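Local coordinates for GTP cyclohydrolase 1 type 2 homolog (Thermus thermophilus, PDB 2YYB), which is of unknown function but belongs to the GTP cyclohydrolase 1 type 2/NIF3 family and probably binds two divalent metal cations, at residues M1-L6 against Q29-R34; A12-Q17 against Y94-P99; Q21-N26 against L67-P72; A48-A53 against E84-G89. All coordinates share one frame; numbering follows the deposited sequence.

Contact 1 (M1-L6 against Q29-R34); sequences MDRDEL and QVEGKR
The guanidinium of Arg3 lies as a flat layer between Glu31 and Arg34. CG of Glu31 sits over one face, with the carboxylate stacked nearly flat beyond it, and CA of Arg34 covers the opposite face. The pairing with Glu31 is long and of charge alone, no N-H of Arg3 being aimed at the carboxylate, whose OE1 accepts from Gly77 N of the second subunit. Directed bonds leave from the edge of the guanidinium: NH2 of Arg3 donates to Gly32 O (2.6 Å) almost in the guanidinium plane, and NH1 reaches the syn side of Asp4 OD2 at 3.1 Å (174°). Cut back to an alanine, the residue would probably leave Gly32 O and Asp4 OD2 without their guanidinium donor and open a gap between Glu31 and Arg34. The site is the start of helix 3-13, with Asp2 as N-cap, its OD1 accepting from Asp4 N at 3.2 Å. Just inside the helix, Arg3 N donates to Arg34 O at 2.8 Å. The extended Arg34 side chain brings its guanidinium up to two acids, with Asp2 in a nearly parallel plane and Asp4 almost perpendicular; its NH2 makes a weak hydrogen bond to Asp2 OD2 (3.3 Å) and pairs by charge with Asp4 OD1.

Contact 2 (A12-Q17 against Y94-P99); sequences AYLRIQ and YAAHLP
Leu14 carries the close half of this contact, driving its CD1 methyl between Tyr94 and Ala96. The methyl meets the phenol at its rim, near the ring plane, 3.9 Å from Tyr94 CE2, while Ala96 CB touches the same methyl at 4.0 Å. Leucine and tyrosine approach from opposite directions, so the tyrosine presents its hydroxyl end to the methyl. The hydroxyl has its polar partner in Asp11, one turn back in the helix that leads to Leu14, and the methyl meets it and CE2 by van der Waals contact. Pro99 closes in beside the backbone, its CB 3.8 Å from Leu14 O. Helix 3-13 ends here in a Schellman motif in which Arg15, with positive phi, is the C-prime residue: Arg15 N bonds to Ala12 O, and Ile16 N to Asp11 O. Leu14, just before the reversal, faces strand 92-95 and the start of helix 98-102, while Arg15 CB points away and its guanidinium pairs with Glu104. Ile16 marks the looser border. With CG1 set between the backbone N and carbonyl carbon (chi1 64°), its CG2 branch swings to Pro99, but only at 4.1 Å from Pro99 CG, and the residue is partly exposed; beyond it Gln17 lies in solvent. Ala96 and Pro99 stand near predicted ligands of the two metals: the side chain of Ala96 is about 6 Å from that of His64, and that of Pro99 about 6 Å from that of Asp101.

Contact 3 (Q21-N26 against L67-P72); sequences QDPSLN and LFWGKP
Phe68 meets Leu25 and Ser24 mainly through its backbone carbonyl. Leu25 N donates to Phe68 O at 3.3 Å, coming from above the carbonyl plane, and the same oxygen receives a CA-H...O contact from Ser24 CA. Beside this bond Phe68 CB packs on Leu25 CB (3.8 Å), while the phenyl ring, with CG anti to the carbonyl carbon (chi1 -60°), leads away to Phe73 and Gln29. Leu25 and Phe68 both pack on the second subunit, against Pro72 and Ile75 of that chain. At Trp69 the indole takes over. Its six-membered ring approaches Ser24 obliquely, with CZ3 3.4 Å from Ser24 CB, and its edge turns to Pro23, whose CG lies 4.2 Å from Trp69 CE3. The indole also meets His97 edge-to-face, and its side chain comes within about 4 Å of that of His65, a predicted metal ligand. The Pro23 carbonyl points back at the other loop: Pro23 O receives a CA-H...O contact from Trp69 CA at 3.6 Å. Gly70 follows with a phi of 84° that suits glycine, since a CB would jam against the Trp69 carbonyl oxygen, and its N is 3.6 Å from Pro23 O. The contact thus joins two irregular loops, one running from helix 3-13 to strand 27-30 and the other from strand 60-63 to helix 77-88.

Contact 4 (A48-A53 against E84-G89); sequences AIFRKA and ETLFQG
Two successive beta-alpha-beta crossovers bring Phe50 of helix 47-55 against Thr85 and Leu86 of helix 77-88, connecting helices that run side by side along parallel strands 39-42, 60-63 and 92-95. The local axes are 13° from parallel and 9.3 Å apart. The core of the interface is a CH-pi contact: Leu86 CD2 stands over the centre of the Phe50 ring, 3.6 Å from its centroid and 9° off the ring normal. With its CG anti to the carbonyl carbon (chi1 -69°), Phe50 reaches across toward helix 77-88, and its side chain also touches Leu61 and Leu93 of the sheet below. Thr85 packs beside the root of the Phe50 side chain, its CG2 methyl 3.7 Å from Phe50 CB. That same methyl lies over a face of the Arg51 guanidinium, so one methyl touches both Phe50 CB and a cationic group. Arg51 starts out pointing away from helix 77-88, and bends at chi2 and chi3 return its tip, placing NH2 3.1 Å from Thr85 OG1 and 4.0 Å from Gln88 OE1. The threonine hydroxyl is held by Glu47 and by the Arg81 carbonyl. Leu86 CD2 would probably lose the ring face it rests on, and a gap would open between the helices, if an alanine stood at Phe50. The chemistry grades outward, from methyl on ring next to the sheet to an exposed, polar fringe at Arg51 and Gln88, which implies that cohesion here rests chiefly on apolar burial.

Contacts 2 and 4 are buried and mainly apolar, built from methyls against rings or proline, contact 4 with a polar rim of Arg51 and Gln88; contact 1 is a surface network of charges and backbone bonds, and contact 3, partly buried, mixes one backbone hydrogen bond with aromatic packing. Contacts 1 and 2 take opposite ends of helix 3-13, and their strands, 27-30 and 92-95, are neighbours in one sheet. Val30 touches Leu86 and Phe87, joining contact 1 to contact 4, while Gln29 probably bonds to Leu67 N of contact 3. Contact 3 also meets contact 2, where Asp22 probably receives hydrogen bonds from His97 and Leu98. Contacts 1, 3 and 4 touch the second subunit; contact 2 touches no other chain.

Contact 1 (M1-L6 against Q29-R34)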
# COMPACT_ATOMS: atom_id res chain seq x y z
N MET A 1 -36.17 19.33 -19.80
CA MET A 1 -34.87 19.93 -19.38
C MET A 1 -33.70 19.21 -20.03
O MET A 1 -33.77 18.01 -20.29
CB MET A 1 -34.74 19.89 -17.86
CG MET A 1 -33.36 20.32 -17.35
SD MET A 1 -33.33 20.91 -15.65
CE MET A 1 -31.71 21.71 -15.61
N ASP A 2 -32.63 19.95 -20.31
CA ASP A 2 -31.45 19.36 -20.91
C ASP A 2 -30.76 18.51 -19.84
O ASP A 2 -30.46 19.00 -18.75
CB ASP A 2 -30.52 20.47 -21.40
CG ASP A 2 -29.21 19.94 -21.92
OD1 ASP A 2 -29.14 18.71 -22.17
OD2 ASP A 2 -28.26 20.72 -22.10
N ARG A 3 -30.53 17.23 -20.14
CA ARG A 3 -29.91 16.32 -19.19
C ARG A 3 -28.53 16.76 -18.73
O ARG A 3 -28.18 16.58 -17.57
CB ARG A 3 -29.81 14.91 -19.79
CG ARG A 3 -28.77 14.00 -19.12
CD ARG A 3 -27.61 13.77 -20.07
NE ARG A 3 -28.01 12.83 -21.12
CZ ARG A 3 -27.48 12.76 -22.33
NH1 ARG A 3 -26.50 13.58 -22.70
NH2 ARG A 3 -27.93 11.86 -23.20
N ASP A 4 -27.76 17.33 -19.64
CA ASP A 4 -26.42 17.75 -19.29
C ASP A 4 -26.40 18.91 -18.28
O ASP A 4 -25.46 19.03 -17.50
CB ASP A 4 -25.66 18.08 -20.57
CG ASP A 4 -25.45 16.85 -21.45
OD1 ASP A 4 -25.44 16.98 -22.69
OD2 ASP A 4 -25.30 15.74 -20.89
N GLU A 5 -27.44 19.75 -18.29
CA GLU A 5 -27.49 20.85 -17.33
C GLU A 5 -27.94 20.29 -15.98
O GLU A 5 -27.46 20.71 -14.93
CB GLU A 5 -28.48 21.92 -17.77
CG GLU A 5 -28.19 22.50 -19.11
CD GLU A 5 -29.23 23.52 -19.52
OE1 GLU A 5 -30.39 23.40 -19.04
OE2 GLU A 5 -28.89 24.43 -20.32
N LEU A 6 -28.88 19.35 -16.03
CA LEU A 6 -29.37 18.71 -14.83
C LEU A 6 -28.19 18.02 -14.14
O LEU A 6 -28.01 18.14 -12.93
CB LEU A 6 -30.46 17.68 -15.16
CG LEU A 6 -31.68 17.59 -14.23
CD1 LEU A 6 -32.20 16.14 -14.18
CD2 LEU A 6 -31.32 18.07 -12.83
N GLN A 29 -24.25 7.79 -13.82
CA GLN A 29 -23.65 6.48 -14.01
C GLN A 29 -24.01 5.86 -15.35
O GLN A 29 -23.21 5.14 -15.92
CB GLN A 29 -24.04 5.52 -12.89
CG GLN A 29 -23.71 6.02 -11.50
CD GLN A 29 -23.65 4.90 -10.47
OE1 GLN A 29 -24.47 3.97 -10.49
NE2 GLN A 29 -22.67 4.98 -9.56
N VAL A 30 -25.22 6.10 -15.84
CA VAL A 30 -25.64 5.57 -17.13
C VAL A 30 -26.39 6.65 -17.88
O VAL A 30 -27.34 7.24 -17.36
CB VAL A 30 -26.54 4.31 -16.99
CG1 VAL A 30 -26.93 3.80 -18.38
CG2 VAL A 30 -25.81 3.21 -16.23
N GLU A 31 -25.95 6.91 -19.10
CA GLU A 31 -26.56 7.94 -19.93
C GLU A 31 -27.85 7.45 -20.61
O GLU A 31 -27.97 6.28 -20.95
CB GLU A 31 -25.52 8.39 -20.96
CG GLU A 31 -25.99 9.46 -21.95
CD GLU A 31 -24.95 9.70 -23.04
OE1 GLU A 31 -23.88 10.26 -22.73
OE2 GLU A 31 -25.20 9.32 -24.21
N GLY A 32 -28.81 8.37 -20.76
CA GLY A 32 -30.10 8.09 -21.39
C GLY A 32 -30.51 9.27 -22.27
O GLY A 32 -29.64 9.95 -22.83
N LYS A 33 -31.81 9.52 -22.40
CA LYS A 33 -32.32 10.62 -23.23
C LYS A 33 -31.69 11.97 -22.88
O LYS A 33 -31.45 12.27 -21.71
CB LYS A 33 -33.82 10.81 -23.03
CG LYS A 33 -34.71 9.67 -23.39
CD LYS A 33 -36.09 9.92 -22.81
CE LYS A 33 -36.99 8.73 -23.10
NZ LYS A 33 -38.31 8.78 -22.40
N ARG A 34 -31.49 12.80 -23.90
CA ARG A 34 -30.94 14.12 -23.65
C ARG A 34 -32.02 15.10 -23.13
O ARG A 34 -31.69 16.11 -22.49
CB ARG A 34 -30.29 14.68 -24.91
CG ARG A 34 -29.43 15.91 -24.65
CD ARG A 34 -28.73 16.41 -25.93
NE ARG A 34 -27.69 17.40 -25.64
CZ ARG A 34 -27.88 18.55 -24.99
NH1 ARG A 34 -29.10 18.89 -24.57
NH2 ARG A 34 -26.85 19.37 -24.76

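Contact 2 (A12-Q17 against Y94-P99)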
# COMPACT_ATOMS: atom_id res chain seq x y z
N ALA A 12 -23.06 20.06 -8.84
CA ALA A 12 -22.77 21.30 -8.14
C ALA A 12 -23.46 21.36 -6.79
O ALA A 12 -22.81 21.54 -5.75
CB ALA A 12 -23.20 22.48 -8.99
N TYR A 13 -24.78 21.20 -6.82
CA TYR A 13 -25.62 21.25 -5.63
C TYR A 13 -25.21 20.28 -4.56
O TYR A 13 -25.25 20.61 -3.38
CB TYR A 13 -27.07 20.99 -6.02
CG TYR A 13 -28.06 21.09 -4.88
CD1 TYR A 13 -28.30 22.31 -4.24
CD2 TYR A 13 -28.77 19.98 -4.46
CE1 TYR A 13 -29.23 22.40 -3.20
CE2 TYR A 13 -29.69 20.05 -3.43
CZ TYR A 13 -29.92 21.27 -2.80
OH TYR A 13 -30.86 21.33 -1.78
N LEU A 14 -24.82 19.08 -4.96
CA LEU A 14 -24.40 18.05 -4.01
C LEU A 14 -22.90 18.14 -3.81
O LEU A 14 -22.35 17.50 -2.92
CB LEU A 14 -24.78 16.67 -4.55
CG LEU A 14 -26.27 16.51 -4.91
CD1 LEU A 14 -26.48 15.23 -5.69
CD2 LEU A 14 -27.11 16.51 -3.65
N ARG A 15 -22.26 18.97 -4.62
CA ARG A 15 -20.81 19.16 -4.59
C ARG A 15 -20.11 17.84 -4.31
O ARG A 15 -19.45 17.65 -3.30
CB ARG A 15 -20.42 20.23 -3.56
CG ARG A 15 -21.11 20.15 -2.22
CD ARG A 15 -21.08 21.50 -1.51
NE ARG A 15 -22.16 21.60 -0.54
CZ ARG A 15 -22.67 22.74 -0.08
NH1 ARG A 15 -22.20 23.91 -0.51
NH2 ARG A 15 -23.68 22.72 0.79
N ILE A 16 -20.26 16.92 -5.26
CA ILE A 16 -19.68 15.60 -5.17
C ILE A 16 -18.16 15.57 -5.22
O ILE A 16 -17.55 14.52 -5.06
CB ILE A 16 -20.23 14.71 -6.31
CG1 ILE A 16 -19.78 15.27 -7.67
CG2 ILE A 16 -21.75 14.66 -6.23
CD1 ILE A 16 -20.06 14.36 -8.85
N GLN A 17 -17.54 16.73 -5.44
CA GLN A 17 -16.08 16.78 -5.49
C GLN A 17 -15.51 16.77 -4.08
O GLN A 17 -14.31 16.52 -3.87
CB GLN A 17 -15.60 18.02 -6.25
CG GLN A 17 -16.01 19.35 -5.63
CD GLN A 17 -17.48 19.70 -5.86
OE1 GLN A 17 -17.98 20.69 -5.32
NE2 GLN A 17 -18.17 18.89 -6.66
N TYR A 94 -28.55 8.44 -12.34
CA TYR A 94 -27.71 9.36 -11.57
C TYR A 94 -27.61 8.82 -10.13
O TYR A 94 -28.63 8.66 -9.43
CB TYR A 94 -28.33 10.76 -11.56
CG TYR A 94 -27.45 11.81 -10.92
CD1 TYR A 94 -26.52 12.51 -11.67
CD2 TYR A 94 -27.53 12.07 -9.56
CE1 TYR A 94 -25.67 13.46 -11.08
CE2 TYR A 94 -26.69 13.01 -8.95
CZ TYR A 94 -25.77 13.71 -9.72
OH TYR A 94 -24.97 14.68 -9.15
N ALA A 95 -26.39 8.55 -9.68
CA ALA A 95 -26.21 8.01 -8.34
C ALA A 95 -25.56 9.04 -7.40
O ALA A 95 -24.62 9.75 -7.78
CB ALA A 95 -25.36 6.71 -8.41
N ALA A 96 -26.07 9.10 -6.17
CA ALA A 96 -25.56 10.02 -5.14
C ALA A 96 -25.47 9.27 -3.81
O ALA A 96 -26.49 9.05 -3.15
CB ALA A 96 -26.48 11.24 -5.01
N HIS A 97 -24.25 8.89 -3.43
CA HIS A 97 -24.02 8.14 -2.20
C HIS A 97 -23.75 8.99 -0.95
O HIS A 97 -24.69 9.52 -0.33
CB HIS A 97 -22.84 7.18 -2.41
CG HIS A 97 -22.70 6.16 -1.33
ND1 HIS A 97 -21.56 5.40 -1.18
CD2 HIS A 97 -23.57 5.74 -0.38
CE1 HIS A 97 -21.74 4.55 -0.18
NE2 HIS A 97 -22.95 4.73 0.32
N LEU A 98 -22.48 9.12 -0.57
CA LEU A 98 -22.13 9.89 0.61
C LEU A 98 -22.65 11.33 0.55
O LEU A 98 -23.20 11.84 1.53
CB LEU A 98 -20.61 9.90 0.83
CG LEU A 98 -19.92 8.58 1.19
CD1 LEU A 98 -18.44 8.85 1.43
CD2 LEU A 98 -20.55 7.95 2.43
N PRO A 99 -22.48 12.01 -0.60
CA PRO A 99 -22.94 13.39 -0.71
C PRO A 99 -24.43 13.60 -0.48
O PRO A 99 -24.84 14.66 -0.02
CB PRO A 99 -22.48 13.79 -2.11
CG PRO A 99 -22.49 12.51 -2.84
CD PRO A 99 -21.90 11.54 -1.86

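Contact 3 (Q21-N26 against L67-P72)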
# COMPACT_ATOMS: atom_id res chain seq x y z
N GLN A 21 -13.34 10.14 -1.59
CA GLN A 21 -13.04 8.83 -1.03
C GLN A 21 -14.27 7.91 -0.94
O GLN A 21 -14.32 6.97 -0.14
CB GLN A 21 -12.42 9.00 0.37
CG GLN A 21 -13.39 9.41 1.49
CD GLN A 21 -14.21 10.65 1.17
OE1 GLN A 21 -13.74 11.58 0.49
NE2 GLN A 21 -15.44 10.69 1.67
N ASP A 22 -15.27 8.20 -1.77
CA ASP A 22 -16.49 7.40 -1.81
C ASP A 22 -16.26 6.34 -2.87
O ASP A 22 -16.00 6.68 -4.03
CB ASP A 22 -17.69 8.29 -2.18
CG ASP A 22 -19.03 7.62 -1.91
OD1 ASP A 22 -20.06 8.33 -1.94
OD2 ASP A 22 -19.05 6.40 -1.66
N PRO A 23 -16.31 5.05 -2.49
CA PRO A 23 -16.09 3.99 -3.49
C PRO A 23 -17.07 4.07 -4.66
O PRO A 23 -16.68 3.86 -5.81
CB PRO A 23 -16.24 2.70 -2.67
CG PRO A 23 -17.23 3.09 -1.61
CD PRO A 23 -16.73 4.46 -1.20
N SER A 24 -18.32 4.39 -4.37
CA SER A 24 -19.34 4.49 -5.42
C SER A 24 -19.03 5.64 -6.38
O SER A 24 -18.53 6.68 -5.97
CB SER A 24 -20.72 4.70 -4.82
OG SER A 24 -20.96 6.07 -4.62
N LEU A 25 -19.34 5.43 -7.65
CA LEU A 25 -19.10 6.44 -8.66
C LEU A 25 -20.26 7.44 -8.62
O LEU A 25 -21.32 7.18 -9.19
CB LEU A 25 -19.02 5.78 -10.05
CG LEU A 25 -18.32 6.52 -11.18
CD1 LEU A 25 -17.87 7.89 -10.71
CD2 LEU A 25 -17.13 5.70 -11.66
N ASN A 26 -20.07 8.56 -7.94
CA ASN A 26 -21.12 9.55 -7.82
C ASN A 26 -21.30 10.37 -9.09
O ASN A 26 -20.32 10.71 -9.77
CB ASN A 26 -20.84 10.46 -6.61
CG ASN A 26 -21.00 9.73 -5.27
OD1 ASN A 26 -20.33 10.06 -4.29
ND2 ASN A 26 -21.88 8.73 -5.23
N LEU A 67 -24.79 1.63 -9.33
CA LEU A 67 -24.22 0.42 -9.90
C LEU A 67 -22.73 0.20 -9.74
O LEU A 67 -22.27 -0.94 -9.77
CB LEU A 67 -24.54 0.37 -11.39
CG LEU A 67 -25.99 0.19 -11.81
CD1 LEU A 67 -26.07 0.30 -13.32
CD2 LEU A 67 -26.50 -1.15 -11.33
N PHE A 68 -21.98 1.28 -9.57
CA PHE A 68 -20.54 1.17 -9.47
C PHE A 68 -19.92 1.42 -8.09
O PHE A 68 -20.35 2.31 -7.36
CB PHE A 68 -19.92 2.11 -10.50
CG PHE A 68 -20.32 1.80 -11.91
CD1 PHE A 68 -19.92 0.61 -12.51
CD2 PHE A 68 -21.14 2.66 -12.62
CE1 PHE A 68 -20.33 0.29 -13.79
CE2 PHE A 68 -21.56 2.34 -13.91
CZ PHE A 68 -21.16 1.15 -14.49
N TRP A 69 -18.91 0.61 -7.76
CA TRP A 69 -18.22 0.73 -6.48
C TRP A 69 -16.72 0.48 -6.62
O TRP A 69 -16.12 -0.09 -5.72
CB TRP A 69 -18.81 -0.27 -5.46
CG TRP A 69 -20.31 -0.22 -5.33
CD1 TRP A 69 -21.22 -0.95 -6.05
CD2 TRP A 69 -21.07 0.62 -4.45
NE1 TRP A 69 -22.50 -0.61 -5.67
CE2 TRP A 69 -22.44 0.35 -4.69
CE3 TRP A 69 -20.73 1.57 -3.47
CZ2 TRP A 69 -23.47 1.00 -4.00
CZ3 TRP A 69 -21.77 2.22 -2.77
CH2 TRP A 69 -23.12 1.93 -3.05
N GLY A 70 -16.12 0.90 -7.72
CA GLY A 70 -14.69 0.68 -7.92
C GLY A 70 -14.37 -0.71 -8.47
O GLY A 70 -13.33 -0.93 -9.09
N LYS A 71 -15.28 -1.65 -8.22
CA LYS A 71 -15.13 -3.03 -8.70
C LYS A 71 -15.67 -3.12 -10.12
O LYS A 71 -16.88 -2.97 -10.34
CB LYS A 71 -15.93 -3.99 -7.81
CG LYS A 71 -17.40 -3.59 -7.67
CD LYS A 71 -18.25 -4.71 -7.07
CE LYS A 71 -19.69 -4.26 -6.87
NZ LYS A 71 -20.33 -3.75 -8.12
N PRO A 72 -14.80 -3.35 -11.11
CA PRO A 72 -15.29 -3.45 -12.49
C PRO A 72 -15.89 -4.86 -12.66
O PRO A 72 -15.22 -5.86 -12.39
CB PRO A 72 -14.03 -3.24 -13.32
CG PRO A 72 -13.00 -3.96 -12.48
CD PRO A 72 -13.33 -3.50 -11.06

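Contact 4 (A48-A53 against E84-G89)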
# COMPACT_ATOMS: atom_id res chain seq x y z
N ALA A 48 -35.70 -4.56 -10.65
CA ALA A 48 -37.08 -4.25 -10.28
C ALA A 48 -37.33 -2.74 -10.35
O ALA A 48 -38.24 -2.30 -11.05
CB ALA A 48 -37.39 -4.79 -8.90
N ILE A 49 -36.54 -1.96 -9.62
CA ILE A 49 -36.68 -0.52 -9.64
C ILE A 49 -36.63 0.02 -11.07
O ILE A 49 -37.39 0.93 -11.42
CB ILE A 49 -35.55 0.18 -8.84
CG1 ILE A 49 -35.82 0.04 -7.34
CG2 ILE A 49 -35.47 1.66 -9.21
CD1 ILE A 49 -37.24 0.44 -6.95
N PHE A 50 -35.73 -0.52 -11.89
CA PHE A 50 -35.59 -0.08 -13.27
C PHE A 50 -36.83 -0.35 -14.13
O PHE A 50 -37.18 0.49 -14.96
CB PHE A 50 -34.36 -0.72 -13.90
CG PHE A 50 -33.06 -0.23 -13.33
CD1 PHE A 50 -33.04 0.82 -12.41
CD2 PHE A 50 -31.86 -0.79 -13.74
CE1 PHE A 50 -31.85 1.29 -11.91
CE2 PHE A 50 -30.66 -0.32 -13.25
CZ PHE A 50 -30.65 0.73 -12.32
N ARG A 51 -37.46 -1.51 -13.93
CA ARG A 51 -38.68 -1.86 -14.67
C ARG A 51 -39.79 -0.88 -14.29
O ARG A 51 -40.57 -0.46 -15.15
CB ARG A 51 -39.13 -3.30 -14.34
CG ARG A 51 -38.35 -4.40 -15.05
CD ARG A 51 -38.73 -4.47 -16.53
NE ARG A 51 -37.62 -4.88 -17.38
CZ ARG A 51 -37.65 -4.86 -18.71
NH1 ARG A 51 -38.75 -4.46 -19.35
NH2 ARG A 51 -36.58 -5.22 -19.42
N LYS A 52 -39.86 -0.53 -13.00
CA LYS A 52 -40.86 0.43 -12.52
C LYS A 52 -40.61 1.80 -13.13
O LYS A 52 -41.55 2.50 -13.49
CB LYS A 52 -40.84 0.57 -11.00
CG LYS A 52 -41.35 -0.62 -10.21
CD LYS A 52 -41.84 -0.12 -8.85
CE LYS A 52 -42.16 -1.25 -7.88
NZ LYS A 52 -40.90 -1.90 -7.40
N ALA A 53 -39.34 2.19 -13.24
CA ALA A 53 -39.02 3.49 -13.83
C ALA A 53 -39.48 3.48 -15.29
O ALA A 53 -39.94 4.48 -15.82
CB ALA A 53 -37.54 3.76 -13.75
N GLU A 84 -30.06 -3.24 -20.23
CA GLU A 84 -31.01 -3.35 -21.33
C GLU A 84 -32.25 -2.54 -20.99
O GLU A 84 -32.81 -1.85 -21.85
CB GLU A 84 -31.39 -4.82 -21.58
CG GLU A 84 -30.30 -5.63 -22.21
CD GLU A 84 -30.67 -7.08 -22.44
OE1 GLU A 84 -30.99 -7.79 -21.45
OE2 GLU A 84 -30.65 -7.52 -23.62
N THR A 85 -32.68 -2.63 -19.73
CA THR A 85 -33.85 -1.92 -19.23
C THR A 85 -33.62 -0.41 -19.26
O THR A 85 -34.43 0.35 -19.78
CB THR A 85 -34.15 -2.35 -17.80
OG1 THR A 85 -34.32 -3.76 -17.79
CG2 THR A 85 -35.40 -1.71 -17.28
N LEU A 86 -32.51 0.06 -18.71
CA LEU A 86 -32.29 1.49 -18.77
C LEU A 86 -32.26 1.91 -20.25
O LEU A 86 -32.94 2.85 -20.64
CB LEU A 86 -30.98 1.90 -18.08
CG LEU A 86 -30.84 1.60 -16.58
CD1 LEU A 86 -29.50 2.12 -16.12
CD2 LEU A 86 -31.95 2.24 -15.77
N PHE A 87 -31.48 1.20 -21.07
CA PHE A 87 -31.39 1.53 -22.51
C PHE A 87 -32.77 1.58 -23.14
O PHE A 87 -33.18 2.59 -23.70
CB PHE A 87 -30.53 0.50 -23.26
CG PHE A 87 -29.05 0.61 -23.00
CD1 PHE A 87 -28.54 1.54 -22.10
CD2 PHE A 87 -28.16 -0.26 -23.63
CE1 PHE A 87 -27.18 1.59 -21.83
CE2 PHE A 87 -26.80 -0.21 -23.36
CZ PHE A 87 -26.31 0.71 -22.46
N GLN A 88 -33.49 0.46 -23.05
CA GLN A 88 -34.82 0.36 -23.61
C GLN A 88 -35.67 1.59 -23.30
O GLN A 88 -36.46 2.01 -24.14
CB GLN A 88 -35.51 -0.88 -23.07
CG GLN A 88 -36.79 -1.25 -23.77
CD GLN A 88 -37.43 -2.51 -23.18
OE1 GLN A 88 -36.79 -3.56 -23.05
NE2 GLN A 88 -38.70 -2.40 -22.83
N GLY A 89 -35.52 2.18 -22.11
CA GLY A 89 -36.33 3.33 -21.76
C GLY A 89 -35.67 4.69 -21.83
O GLY A 89 -36.24 5.68 -21.39